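Local structure of putative mannose-1-phosphate guanylyl transferase (Thermus thermophilus, 2CU2) at residues 1-6 / 100-105; 45-50 / 117-122; 53-58 / 72-77; 110-115 / 249-254; 123-128 / 187-192. The protein probably catalyses transfer of a guanylyl group from GTP to mannose 1-phosphate, giving GDP-mannose and pyrophosphate. All coordinates share one frame; numbering follows the deposited sequence.

In the fold
From the N terminus, contact 1 brings strand 102-107 alongside strand 3-8 and so closes a long loop. Contact 3 is nested within it and pairs the next parallel strands, 54-59 and 74-78, of the same sheet. Contact 2 opens inside this loop and closes beyond it, so contacts 1 and 2 cross. It ties the loop after helix 37-45 to helix 115-128, and it likewise encloses contact 3. Contact 4 opens before contact 2 has closed, crosses it, and joins a small two-stranded sheet. Contact 5 is nested inside contact 4 and lays helix 115-128 on strand 184-192, which runs antiparallel beside strand 102-107.

Contact 1: 1-6 / 100-105; sequences MKTYAL and AERLLV
Met1 SD lies over the centre of one face of the Arg102 guanidinium, 3.7 Å from Arg102 CZ, while in the plane of that group NH1 donates to the carbonyl O of Glu101. A bend at chi2 (-77°) folds the arginine back to meet both, and its NE reaches Leu126 O on helix 115-128. The Tyr4 ring has Ala100 CB approaching obliquely, 3.7 Å from Tyr4 CD1, and the CE of Lys2 at its edge. Strands 3-6 and 102-105 run parallel in the central sheet of the nucleotidyltransferase domain, their axes 23° apart. Tyr4 N donates to Arg102 O, Leu104 N to Tyr4 O, and Leu6 N to Leu104 O at 2.6 Å. Ahead of the strand, Lys2 O takes two donors, Glu101 N at 2.8 Å and Arg102 N at 3.3 Å. Glu101 answers with OE1, which Lys2 N meets from above the carboxylate plane at 3.0 Å.

Side chains alternate between the two faces of the sheet. Thr3 and Leu104 face helix 115-128, and on the same face the small Ala5 meets Leu45 and Val49; Leu103 and Val105 face helix 83-98. Leu6 CD2 lies beside Val105 CG2, 4.1 Å away, on that second face.

With an alanine at Arg102, the Met1 sulfur would probably lose the flat surface beneath it, and Leu126 O its side-chain donor. The contact thus changes character along its length: apolar and buried where the strands enter the core, charged and amphipathic at the chain terminus, where methionine and arginine suit a boundary with solvent.

Contact 2: 45-50 / 117-122; sequences LAPLVP and AYREAL. With SO4 (sulfate ion), chain C.
Leu48 meets Leu122 in the tight part of this contact: its CD2 presses on Leu122 CB at 3.4 Å, closer than usual for two carbons. Leu48 reaches the helix because its CG stands opposite the backbone N (chi1 -176°), which sends the branched end across Leu122. Behind it, Leu45 CD1 approaches Leu122 CD1 at 4.3 Å. Three leucines suit this inner side, where Leu48 and Leu122 also rest on Leu104 of the central sheet.

Toward solvent the character changes. Pro47 lies over one face of the Arg119 guanidinium, its CG offset toward the rim, and its CB is 3.6 Å from Arg119 CD. A bend at chi3 (-72°) brings that face against the proline, the two side chains crossing at about a right angle, and NH1 donates to the carbonyl O of Arg44. A sulfate ion, probably from the crystallisation liquor, sits at the guanidinium edge. Arg119 NH2 gives O1 a bond of 2.7 Å, whereas NE makes weak bonds to O4 at 3.2 Å and to O3.

Arginine suits this boundary because its aliphatic stem and flat face can pack while NE and NH2 turn to the sulfate. The anion probably offsets its charge and is held mainly through NH2, without implying a physiological ligand.

Contact 3: 53-58 / 72-77; sequences RTLLAV and GIRLLL
Thr54 and Ile73 open the pairing of two parallel strands, 54-59 and 74-78, joined through helix 63-66 as a beta-alpha-beta unit at one side of the central sheet. Thr54 O accepts from Arg74 N at 3.1 Å and also has Ile73 CG2 nearby at 3.6 Å; the threonine hydroxyl is held by Pro50 O. Leu55 comes next, on the face it shares with Arg74 and Leu76. Its CB touches Leu76 CD1 at 3.9 Å, and its CD2 lies against the aliphatic CB of Arg74, whose polar end reaches Glu52 O through NE. Helix 83-98 covers Leu55 and Leu76, so long branched chains fit well here.

Leu56 points to the other face, toward helix 37-45. Its N donates to Arg74 O at 2.7 Å in an almost straight bond (176°), and its O accepts from Leu76 N. Its CB rests on Ile73 CG2, while CD2 packs tightly alongside Leu75 CD2 at 3.4 Å, the two leucines pointing the same way.

Ala57 brings only a methyl group, which leaves space for Leu76 on the face they share. In the backbone, Ala57 CA lies 3.2 Å from Leu76 O in a CA-H...O contact. That same oxygen receives Val58 N. With chi1 at -55°, Val58 places CG2 between its backbone N and carbonyl carbon, the crowded position, and from there CG2 meets Leu77 CD2 at 3.8 Å.

Contact 4: 110-115 / 249-254; sequences HYVGDD and GRFPWD
Tyr111 and Asp254 form an antiparallel hydrogen-bonded pair: Tyr111 N donates to Asp254 O at 2.7 Å, nearly straight at 174°, and Asp254 N returns a bond to Tyr111 O. Val112 and Trp253 follow as a non-hydrogen-bonded pair, and Gly113 N then donates to Pro252 O at 2.9 Å. Glycine suits this last place because a CB there would crowd Pro252 CG and the Tyr111 hydroxyl.

Just ahead of the strand, His110 lies beside Trp253, their planes 77° apart, and His110 ND1 sits at the edge of the indole. A water bridges them, 2.9 Å from His110 ND1 and accepting from Trp253 NE1 at 3.1 Å. Val112 sends its CG2 to the indole edge near CD1 and its CG1 to Phe251 CD1, 3.9 Å away; a beta-branched residue can thus touch two rings at once. This two-stranded sheet connects the chain following strand 102-107 with that following strand 244-249, both in the nucleotidyltransferase domain. A leucine in place of Trp253 would probably cost the water its bond from the indole N-H, breaking the bridge to His110, and leave the histidine ring without its flat neighbour.

On the other face, Asp254 is held by a salt bridge from its OD1 to Arg264. Asp114 forms the N-cap of helix 115-128, its OD1 accepting from Ala117 N. Its CB touches Phe251 CB at 3.5 Å, and the phenylalanine ring reaches on to Tyr118 of that helix.

Contact 5: 123-128 / 187-192; sequences ATMLEA and GGVFAF
The backbone bond from Ala128 N to Thr124 O, 3.0 Å long and internal to the helix, closes the turn that sets Met125 and Leu126 against Val189 and Ala191. The meeting of helix and strand is itself apolar, and Met125 carries most of it. Its CG stands opposite the carbonyl carbon (chi1 -82°), and a bend at chi3 (58°) curls the terminal methyl onto the strand. There Met125 CE lies 3.5 Å from Ala191 N and equally close to the carbonyl carbon of Phe190, so it covers the peptide link itself. The same methyl touches Val189 CG1 at 3.8 Å and Ala191 CB at 3.7 Å.

A long, flexible thioether suits this place, since it can fit between a branched residue and a small one. The small Ala191 lets the helix come near: the two axes approach to 7.1 Å, and Leu126 CD2 still reaches Ala191 CB at 4.3 Å. Phe190 points its ring to the other side of the sheet, toward helix 233-238. Val135 and Leu137 of strand 134-139 also pack on Met125, so the methionine spans two neighbouring strands.

A helix laid over a mixed sheet, with small and branched residues under its apolar side, is the layered alpha/beta architecture of GT-A-type nucleotidyltransferases.

Contact 1: 1-6 / 100-105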
# COMPACT_ATOMS: atom_id res chain seq x y z
N MET A 1 35.59 -35.51 6.83
CA MET A 1 36.90 -34.87 6.90
C MET A 1 36.79 -33.42 7.38
O MET A 1 35.73 -32.93 7.75
CB MET A 1 37.54 -34.90 5.51
CG MET A 1 36.63 -35.56 4.47
SD MET A 1 37.31 -35.40 2.81
CE MET A 1 38.61 -36.63 2.93
N LYS A 2 37.95 -32.74 7.40
CA LYS A 2 37.93 -31.31 7.70
C LYS A 2 37.38 -30.52 6.51
O LYS A 2 38.05 -30.31 5.51
CB LYS A 2 39.36 -30.86 8.01
CG LYS A 2 39.41 -29.40 8.48
CD LYS A 2 40.68 -29.08 9.27
CE LYS A 2 40.49 -27.91 10.24
NZ LYS A 2 41.79 -27.35 10.61
N THR A 3 36.12 -30.13 6.69
CA THR A 3 35.40 -29.38 5.67
C THR A 3 35.07 -27.97 6.13
O THR A 3 34.60 -27.75 7.24
CB THR A 3 34.08 -30.09 5.30
OG1 THR A 3 34.35 -31.40 4.82
CG2 THR A 3 33.34 -29.29 4.23
N TYR A 4 35.35 -27.00 5.26
CA TYR A 4 35.02 -25.62 5.55
C TYR A 4 33.84 -25.26 4.66
O TYR A 4 33.63 -25.88 3.62
CB TYR A 4 36.22 -24.70 5.26
CG TYR A 4 37.04 -24.38 6.49
CD1 TYR A 4 37.74 -25.38 7.18
CD2 TYR A 4 37.09 -23.08 7.01
CE1 TYR A 4 38.45 -25.10 8.34
CE2 TYR A 4 37.80 -22.79 8.17
CZ TYR A 4 38.48 -23.81 8.83
OH TYR A 4 39.17 -23.52 9.98
N ALA A 5 33.08 -24.26 5.07
CA ALA A 5 31.93 -23.83 4.30
C ALA A 5 32.00 -22.34 4.05
O ALA A 5 32.24 -21.56 4.98
CB ALA A 5 30.64 -24.18 5.05
N LEU A 6 31.83 -21.95 2.80
CA LEU A 6 31.83 -20.54 2.43
C LEU A 6 30.38 -20.15 2.13
O LEU A 6 29.77 -20.69 1.20
CB LEU A 6 32.68 -20.28 1.19
CG LEU A 6 32.55 -18.83 0.67
CD1 LEU A 6 33.27 -17.89 1.64
CD2 LEU A 6 33.13 -18.70 -0.72
N ALA A 100 42.08 -27.20 5.07
CA ALA A 100 40.82 -27.88 4.79
C ALA A 100 40.94 -28.87 3.64
O ALA A 100 41.62 -28.64 2.65
CB ALA A 100 39.78 -26.81 4.44
N GLU A 101 40.27 -30.01 3.79
CA GLU A 101 40.29 -31.05 2.77
C GLU A 101 39.12 -30.86 1.80
O GLU A 101 39.13 -31.37 0.69
CB GLU A 101 40.15 -32.43 3.41
CG GLU A 101 41.34 -32.86 4.24
CD GLU A 101 40.98 -33.97 5.21
OE1 GLU A 101 40.60 -33.65 6.36
OE2 GLU A 101 41.07 -35.15 4.82
N ARG A 102 38.12 -30.11 2.25
CA ARG A 102 36.95 -29.86 1.44
C ARG A 102 36.40 -28.46 1.69
O ARG A 102 36.43 -27.96 2.82
CB ARG A 102 35.85 -30.87 1.76
CG ARG A 102 36.12 -32.29 1.31
CD ARG A 102 35.89 -32.45 -0.18
NE ARG A 102 35.98 -33.85 -0.59
CZ ARG A 102 37.13 -34.52 -0.75
NH1 ARG A 102 38.28 -33.90 -0.53
NH2 ARG A 102 37.11 -35.79 -1.11
N LEU A 103 35.92 -27.83 0.62
CA LEU A 103 35.31 -26.52 0.75
C LEU A 103 33.94 -26.57 0.09
O LEU A 103 33.79 -26.99 -1.06
CB LEU A 103 36.16 -25.43 0.08
CG LEU A 103 35.51 -24.04 0.14
CD1 LEU A 103 35.32 -23.63 1.59
CD2 LEU A 103 36.35 -23.03 -0.62
N LEU A 104 32.93 -26.16 0.85
CA LEU A 104 31.57 -26.14 0.38
C LEU A 104 31.24 -24.67 0.11
O LEU A 104 31.52 -23.81 0.95
CB LEU A 104 30.67 -26.73 1.47
CG LEU A 104 29.39 -27.47 1.12
CD1 LEU A 104 29.61 -28.40 -0.06
CD2 LEU A 104 28.96 -28.25 2.36
N VAL A 105 30.68 -24.37 -1.06
CA VAL A 105 30.33 -23.00 -1.40
C VAL A 105 28.83 -22.89 -1.61
O VAL A 105 28.26 -23.60 -2.44
CB VAL A 105 31.06 -22.54 -2.68
CG1 VAL A 105 30.50 -21.21 -3.15
CG2 VAL A 105 32.55 -22.42 -2.43

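Contact 2: 45-50 / 117-122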
# COMPACT_ATOMS: atom_id res chain seq x y z
N LEU A 45 22.77 -25.26 7.83
CA LEU A 45 24.14 -25.71 7.64
C LEU A 45 24.83 -26.23 8.91
O LEU A 45 25.66 -27.13 8.83
CB LEU A 45 24.98 -24.58 7.04
CG LEU A 45 26.45 -24.86 6.67
CD1 LEU A 45 26.52 -25.94 5.62
CD2 LEU A 45 27.12 -23.59 6.14
N ALA A 46 24.49 -25.65 10.06
CA ALA A 46 25.12 -26.02 11.33
C ALA A 46 25.36 -27.51 11.57
O ALA A 46 26.49 -27.91 11.87
CB ALA A 46 24.32 -25.44 12.50
N PRO A 47 24.32 -28.35 11.43
CA PRO A 47 24.48 -29.80 11.64
C PRO A 47 25.50 -30.48 10.74
O PRO A 47 26.07 -31.51 11.11
CB PRO A 47 23.07 -30.34 11.41
CG PRO A 47 22.20 -29.18 11.81
CD PRO A 47 22.91 -28.02 11.16
N LEU A 48 25.73 -29.91 9.56
CA LEU A 48 26.67 -30.49 8.61
C LEU A 48 28.07 -29.90 8.77
O LEU A 48 29.05 -30.64 8.83
CB LEU A 48 26.18 -30.28 7.18
CG LEU A 48 27.04 -30.92 6.09
CD1 LEU A 48 27.04 -32.43 6.26
CD2 LEU A 48 26.52 -30.54 4.71
N VAL A 49 28.16 -28.58 8.83
CA VAL A 49 29.45 -27.91 8.99
C VAL A 49 29.35 -26.96 10.17
O VAL A 49 28.53 -26.04 10.18
CB VAL A 49 29.84 -27.11 7.72
CG1 VAL A 49 31.23 -26.50 7.89
CG2 VAL A 49 29.82 -28.02 6.50
N PRO A 50 30.18 -27.18 11.21
CA PRO A 50 30.13 -26.30 12.38
C PRO A 50 30.43 -24.84 12.08
O PRO A 50 31.09 -24.51 11.09
CB PRO A 50 31.15 -26.94 13.33
CG PRO A 50 32.13 -27.59 12.39
CD PRO A 50 31.22 -28.20 11.36
N ALA A 117 16.99 -32.93 3.87
CA ALA A 117 17.27 -33.37 2.51
C ALA A 117 18.37 -32.49 1.91
O ALA A 117 19.15 -32.94 1.08
CB ALA A 117 16.00 -33.30 1.66
N TYR A 118 18.42 -31.23 2.35
CA TYR A 118 19.43 -30.30 1.87
C TYR A 118 20.80 -30.76 2.35
O TYR A 118 21.75 -30.83 1.57
CB TYR A 118 19.13 -28.89 2.40
CG TYR A 118 20.11 -27.83 1.94
CD1 TYR A 118 19.84 -27.04 0.83
CD2 TYR A 118 21.30 -27.61 2.65
CE1 TYR A 118 20.73 -26.03 0.43
CE2 TYR A 118 22.19 -26.60 2.26
CZ TYR A 118 21.90 -25.82 1.15
OH TYR A 118 22.77 -24.82 0.78
N ARG A 119 20.90 -31.08 3.63
CA ARG A 119 22.16 -31.55 4.19
C ARG A 119 22.59 -32.86 3.55
O ARG A 119 23.75 -33.05 3.22
CB ARG A 119 22.06 -31.71 5.70
CG ARG A 119 22.05 -30.39 6.45
CD ARG A 119 22.23 -30.61 7.95
NE ARG A 119 21.05 -31.21 8.57
CZ ARG A 119 19.98 -30.52 8.95
NH1 ARG A 119 19.92 -29.20 8.79
NH2 ARG A 119 18.95 -31.15 9.52
N GLU A 120 21.64 -33.77 3.34
CA GLU A 120 21.96 -35.06 2.74
C GLU A 120 22.55 -34.85 1.34
O GLU A 120 23.50 -35.54 0.96
CB GLU A 120 20.72 -35.96 2.70
CG GLU A 120 20.40 -36.56 4.06
CD GLU A 120 19.11 -37.36 4.10
OE1 GLU A 120 18.39 -37.38 3.08
OE2 GLU A 120 18.81 -37.95 5.16
N ALA A 121 22.02 -33.89 0.60
CA ALA A 121 22.54 -33.59 -0.74
C ALA A 121 23.97 -33.04 -0.65
O ALA A 121 24.84 -33.41 -1.46
CB ALA A 121 21.64 -32.58 -1.44
N LEU A 122 24.21 -32.16 0.31
CA LEU A 122 25.54 -31.58 0.48
C LEU A 122 26.55 -32.64 0.93
O LEU A 122 27.69 -32.64 0.48
CB LEU A 122 25.50 -30.45 1.51
CG LEU A 122 24.95 -29.10 1.02
CD1 LEU A 122 25.09 -28.05 2.12
CD2 LEU A 122 25.72 -28.67 -0.21
S SO4 C . 20.46 -34.38 10.03
O1 SO4 C . 19.62 -33.44 10.70
O2 SO4 C . 20.43 -35.75 10.40
O3 SO4 C . 21.93 -33.90 10.20
O4 SO4 C . 20.26 -34.35 8.59

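Contact 3: 53-58 / 72-77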
# COMPACT_ATOMS: atom_id res chain seq x y z
N ARG A 53 33.97 -23.62 11.44
CA ARG A 53 34.55 -23.87 10.12
C ARG A 53 33.72 -23.23 8.99
O ARG A 53 33.78 -23.64 7.84
CB ARG A 53 34.64 -25.39 9.91
CG ARG A 53 35.62 -26.03 10.89
CD ARG A 53 35.83 -27.53 10.63
NE ARG A 53 36.98 -28.01 11.40
CZ ARG A 53 37.22 -29.34 11.44
NH1 ARG A 53 36.44 -30.18 10.78
NH2 ARG A 53 38.25 -29.80 12.15
N THR A 54 32.92 -22.22 9.37
CA THR A 54 32.09 -21.55 8.37
C THR A 54 32.56 -20.11 8.11
O THR A 54 32.84 -19.35 9.03
CB THR A 54 30.65 -21.54 8.87
OG1 THR A 54 30.20 -22.89 9.04
CG2 THR A 54 29.75 -20.84 7.85
N LEU A 55 32.66 -19.74 6.84
CA LEU A 55 33.09 -18.40 6.46
C LEU A 55 31.93 -17.65 5.82
O LEU A 55 31.33 -18.12 4.85
CB LEU A 55 34.26 -18.49 5.48
CG LEU A 55 35.40 -19.45 5.89
CD1 LEU A 55 36.34 -19.67 4.71
CD2 LEU A 55 36.15 -18.89 7.09
N LEU A 56 31.61 -16.48 6.36
CA LEU A 56 30.52 -15.68 5.83
C LEU A 56 31.05 -14.49 5.04
O LEU A 56 31.51 -13.51 5.63
CB LEU A 56 29.63 -15.19 6.97
CG LEU A 56 28.51 -14.24 6.55
CD1 LEU A 56 27.53 -14.94 5.61
CD2 LEU A 56 27.80 -13.75 7.80
N ALA A 57 30.99 -14.58 3.72
CA ALA A 57 31.46 -13.52 2.84
C ALA A 57 30.38 -12.47 2.59
O ALA A 57 29.27 -12.79 2.13
CB ALA A 57 31.93 -14.10 1.52
N VAL A 58 30.71 -11.21 2.91
CA VAL A 58 29.86 -10.05 2.70
C VAL A 58 30.69 -8.82 2.36
O VAL A 58 31.89 -8.75 2.59
CB VAL A 58 29.05 -9.81 3.97
CG1 VAL A 58 28.29 -11.08 4.35
CG2 VAL A 58 29.98 -9.44 5.11
N GLY A 72 30.88 -17.50 16.12
CA GLY A 72 31.74 -18.63 15.81
C GLY A 72 32.07 -18.62 14.32
O GLY A 72 33.15 -19.00 13.87
N ILE A 73 31.06 -18.20 13.55
CA ILE A 73 31.28 -17.96 12.14
C ILE A 73 32.23 -16.78 11.93
O ILE A 73 32.20 -15.78 12.63
CB ILE A 73 29.91 -17.63 11.52
CG1 ILE A 73 29.01 -18.87 11.59
CG2 ILE A 73 30.08 -17.23 10.04
CD1 ILE A 73 27.58 -18.56 11.13
N ARG A 74 33.12 -16.95 10.94
CA ARG A 74 34.07 -15.88 10.62
C ARG A 74 33.60 -15.06 9.41
O ARG A 74 33.09 -15.58 8.42
CB ARG A 74 35.43 -16.53 10.33
CG ARG A 74 35.79 -17.63 11.33
CD ARG A 74 37.21 -18.17 11.11
NE ARG A 74 37.27 -19.61 11.41
CZ ARG A 74 38.39 -20.27 11.05
NH1 ARG A 74 39.38 -19.63 10.45
NH2 ARG A 74 38.50 -21.58 11.30
N LEU A 75 33.74 -13.72 9.54
CA LEU A 75 33.39 -12.83 8.44
C LEU A 75 34.54 -12.69 7.44
O LEU A 75 35.68 -12.45 7.80
CB LEU A 75 33.05 -11.45 9.03
CG LEU A 75 31.64 -11.39 9.61
CD1 LEU A 75 31.22 -9.96 9.98
CD2 LEU A 75 30.57 -11.91 8.64
N LEU A 76 34.23 -12.80 6.15
CA LEU A 76 35.21 -12.54 5.10
C LEU A 76 34.67 -11.30 4.41
O LEU A 76 33.73 -11.38 3.62
CB LEU A 76 35.30 -13.69 4.10
CG LEU A 76 36.09 -14.93 4.51
CD1 LEU A 76 36.20 -15.85 3.31
CD2 LEU A 76 37.49 -14.52 4.99
N LEU A 77 35.26 -10.15 4.73
CA LEU A 77 34.82 -8.89 4.17
C LEU A 77 35.39 -8.62 2.79
O LEU A 77 36.61 -8.52 2.63
CB LEU A 77 35.20 -7.75 5.13
CG LEU A 77 34.71 -7.92 6.57
CD1 LEU A 77 35.20 -6.77 7.43
CD2 LEU A 77 33.18 -7.99 6.60

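Contact 4: 110-115 / 249-254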
# COMPACT_ATOMS: atom_id res chain seq x y z
N HIS A 110 18.90 -18.03 -0.87
CA HIS A 110 18.00 -18.99 -1.49
C HIS A 110 17.02 -19.60 -0.48
O HIS A 110 17.26 -19.62 0.72
CB HIS A 110 18.85 -20.10 -2.12
CG HIS A 110 19.53 -19.58 -3.36
ND1 HIS A 110 20.22 -20.37 -4.22
CD2 HIS A 110 19.58 -18.27 -3.83
CE1 HIS A 110 20.68 -19.55 -5.18
NE2 HIS A 110 20.31 -18.28 -4.97
N TYR A 111 15.88 -20.08 -0.99
CA TYR A 111 14.94 -20.78 -0.12
C TYR A 111 15.05 -22.29 -0.29
O TYR A 111 15.12 -22.82 -1.40
CB TYR A 111 13.52 -20.32 -0.46
CG TYR A 111 12.54 -21.21 0.20
CD1 TYR A 111 12.21 -21.02 1.54
CD2 TYR A 111 11.99 -22.29 -0.49
CE1 TYR A 111 11.34 -21.88 2.18
CE2 TYR A 111 11.13 -23.17 0.15
CZ TYR A 111 10.80 -22.96 1.48
OH TYR A 111 9.93 -23.82 2.12
N VAL A 112 15.06 -23.00 0.83
CA VAL A 112 15.14 -24.45 0.86
C VAL A 112 14.02 -24.91 1.79
O VAL A 112 13.90 -24.41 2.91
CB VAL A 112 16.51 -24.91 1.40
CG1 VAL A 112 16.51 -26.43 1.61
CG2 VAL A 112 17.61 -24.51 0.41
N GLY A 113 13.20 -25.83 1.32
CA GLY A 113 12.09 -26.28 2.14
C GLY A 113 12.26 -27.59 2.88
O GLY A 113 11.29 -28.10 3.45
N ASP A 114 13.47 -28.14 2.90
CA ASP A 114 13.73 -29.40 3.59
C ASP A 114 15.20 -29.41 4.00
O ASP A 114 16.06 -29.86 3.25
CB ASP A 114 13.44 -30.59 2.66
CG ASP A 114 13.39 -31.91 3.40
OD1 ASP A 114 14.06 -32.06 4.44
OD2 ASP A 114 12.67 -32.83 2.93
N ASP A 115 15.47 -28.92 5.21
CA ASP A 115 16.83 -28.84 5.71
C ASP A 115 17.58 -30.17 5.72
O ASP A 115 18.76 -30.23 5.35
CB ASP A 115 16.83 -28.23 7.12
CG ASP A 115 16.32 -26.79 7.12
OD1 ASP A 115 15.87 -26.32 6.06
OD2 ASP A 115 16.38 -26.14 8.19
N GLY A 249 19.32 -32.46 -5.85
CA GLY A 249 18.57 -32.21 -4.62
C GLY A 249 17.07 -32.31 -4.88
O GLY A 249 16.55 -31.85 -5.89
N ARG A 250 16.36 -32.97 -3.94
CA ARG A 250 14.93 -33.19 -4.14
C ARG A 250 14.08 -32.38 -3.16
O ARG A 250 12.87 -32.57 -3.04
CB ARG A 250 14.65 -34.68 -3.97
CG ARG A 250 15.58 -35.55 -4.81
CD ARG A 250 14.92 -36.87 -5.20
NE ARG A 250 15.82 -37.66 -6.05
CZ ARG A 250 15.88 -37.33 -7.35
NH1 ARG A 250 15.17 -36.32 -7.82
NH2 ARG A 250 16.68 -38.03 -8.17
N PHE A 251 14.73 -31.45 -2.44
CA PHE A 251 13.97 -30.51 -1.63
C PHE A 251 13.46 -29.32 -2.44
O PHE A 251 14.00 -28.98 -3.49
CB PHE A 251 14.89 -30.02 -0.51
CG PHE A 251 16.22 -29.61 -1.09
CD1 PHE A 251 16.34 -28.38 -1.72
CD2 PHE A 251 17.30 -30.47 -1.02
CE1 PHE A 251 17.55 -28.00 -2.27
CE2 PHE A 251 18.52 -30.09 -1.58
CZ PHE A 251 18.65 -28.86 -2.21
N PRO A 252 12.37 -28.71 -1.94
CA PRO A 252 11.86 -27.49 -2.54
C PRO A 252 12.92 -26.39 -2.54
O PRO A 252 13.65 -26.19 -1.57
CB PRO A 252 10.64 -27.05 -1.72
CG PRO A 252 10.18 -28.30 -0.97
CD PRO A 252 11.55 -29.11 -0.81
N TRP A 253 13.02 -25.70 -3.69
CA TRP A 253 14.09 -24.72 -3.81
C TRP A 253 13.73 -23.56 -4.75
O TRP A 253 13.20 -23.75 -5.84
CB TRP A 253 15.34 -25.44 -4.32
CG TRP A 253 16.41 -24.46 -4.63
CD1 TRP A 253 17.41 -24.00 -3.74
CD2 TRP A 253 16.67 -23.84 -5.91
NE1 TRP A 253 18.28 -23.14 -4.34
CE2 TRP A 253 17.82 -23.02 -5.74
CE3 TRP A 253 16.05 -23.90 -7.15
CZ2 TRP A 253 18.31 -22.29 -6.82
CZ3 TRP A 253 16.54 -23.18 -8.22
CH2 TRP A 253 17.67 -22.36 -8.05
N ASP A 254 13.99 -22.34 -4.27
CA ASP A 254 13.77 -21.15 -5.08
C ASP A 254 14.84 -20.09 -4.78
O ASP A 254 15.29 -19.93 -3.66
CB ASP A 254 12.39 -20.59 -4.75
CG ASP A 254 11.82 -19.87 -5.96
OD1 ASP A 254 12.32 -18.79 -6.28
OD2 ASP A 254 10.87 -20.38 -6.56
O HOH W 1 21.07 -22.85 -2.92

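Contact 5: 123-128 / 187-192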
# COMPACT_ATOMS: atom_id res chain seq x y z
N ALA A 123 26.12 -33.52 1.83
CA ALA A 123 26.98 -34.59 2.32
C ALA A 123 27.43 -35.42 1.13
O ALA A 123 28.61 -35.78 1.01
CB ALA A 123 26.24 -35.47 3.32
N THR A 124 26.49 -35.71 0.24
CA THR A 124 26.81 -36.50 -0.95
C THR A 124 27.75 -35.75 -1.89
O THR A 124 28.58 -36.36 -2.56
CB THR A 124 25.53 -36.88 -1.69
OG1 THR A 124 24.72 -37.70 -0.83
CG2 THR A 124 25.85 -37.66 -2.96
N MET A 125 27.64 -34.43 -1.92
CA MET A 125 28.51 -33.63 -2.78
C MET A 125 29.95 -33.69 -2.26
O MET A 125 30.89 -33.79 -3.04
CB MET A 125 28.03 -32.17 -2.82
CG MET A 125 26.88 -31.93 -3.80
SD MET A 125 26.27 -30.23 -3.78
CE MET A 125 27.77 -29.32 -4.20
N LEU A 126 30.10 -33.65 -0.95
CA LEU A 126 31.43 -33.73 -0.34
C LEU A 126 32.11 -35.03 -0.74
O LEU A 126 33.30 -35.04 -1.09
CB LEU A 126 31.32 -33.63 1.18
CG LEU A 126 30.76 -32.31 1.70
CD1 LEU A 126 30.52 -32.39 3.21
CD2 LEU A 126 31.73 -31.18 1.36
N GLU A 127 31.37 -36.13 -0.71
CA GLU A 127 31.90 -37.44 -1.06
C GLU A 127 32.27 -37.52 -2.54
O GLU A 127 33.27 -38.11 -2.93
CB GLU A 127 30.83 -38.49 -0.74
CG GLU A 127 30.55 -38.59 0.76
CD GLU A 127 30.02 -39.97 1.07
OE1 GLU A 127 29.10 -40.41 0.39
OE2 GLU A 127 30.54 -40.61 1.98
N ALA A 128 31.41 -36.94 -3.39
CA ALA A 128 31.63 -37.01 -4.82
C ALA A 128 32.80 -36.12 -5.24
O ALA A 128 33.27 -36.13 -6.37
CB ALA A 128 30.35 -36.57 -5.53
N GLY A 187 21.93 -25.13 -8.84
CA GLY A 187 21.48 -24.74 -7.51
C GLY A 187 22.42 -23.72 -6.84
O GLY A 187 22.15 -23.21 -5.76
N GLY A 188 23.57 -23.45 -7.48
CA GLY A 188 24.38 -22.39 -6.88
C GLY A 188 25.30 -22.92 -5.77
O GLY A 188 25.98 -22.17 -5.09
N VAL A 189 25.26 -24.25 -5.57
CA VAL A 189 26.11 -24.84 -4.53
C VAL A 189 27.22 -25.71 -5.12
O VAL A 189 27.04 -26.41 -6.11
CB VAL A 189 25.22 -25.67 -3.60
CG1 VAL A 189 26.08 -26.33 -2.52
CG2 VAL A 189 24.18 -24.79 -2.95
N PHE A 190 28.41 -25.62 -4.50
CA PHE A 190 29.55 -26.35 -5.04
C PHE A 190 30.39 -26.99 -3.93
O PHE A 190 30.44 -26.52 -2.80
CB PHE A 190 30.41 -25.38 -5.84
CG PHE A 190 29.58 -24.72 -6.91
CD1 PHE A 190 29.06 -23.45 -6.69
CD2 PHE A 190 29.34 -25.37 -8.10
CE1 PHE A 190 28.31 -22.83 -7.68
CE2 PHE A 190 28.59 -24.75 -9.09
CZ PHE A 190 28.07 -23.47 -8.88
N ALA A 191 31.03 -28.12 -4.30
CA ALA A 191 31.89 -28.82 -3.35
C ALA A 191 33.15 -29.34 -4.03
O ALA A 191 33.10 -29.99 -5.07
CB ALA A 191 31.10 -29.98 -2.75
N PHE A 192 34.30 -28.97 -3.44
CA PHE A 192 35.57 -29.41 -4.01
C PHE A 192 36.70 -29.27 -2.99
O PHE A 192 36.61 -28.54 -2.01
CB PHE A 192 35.88 -28.52 -5.22
CG PHE A 192 35.70 -27.07 -4.85
CD1 PHE A 192 36.73 -26.38 -4.24
CD2 PHE A 192 34.50 -26.43 -5.14
CE1 PHE A 192 36.57 -25.03 -3.92
CE2 PHE A 192 34.35 -25.09 -4.82
CZ PHE A 192 35.38 -24.38 -4.21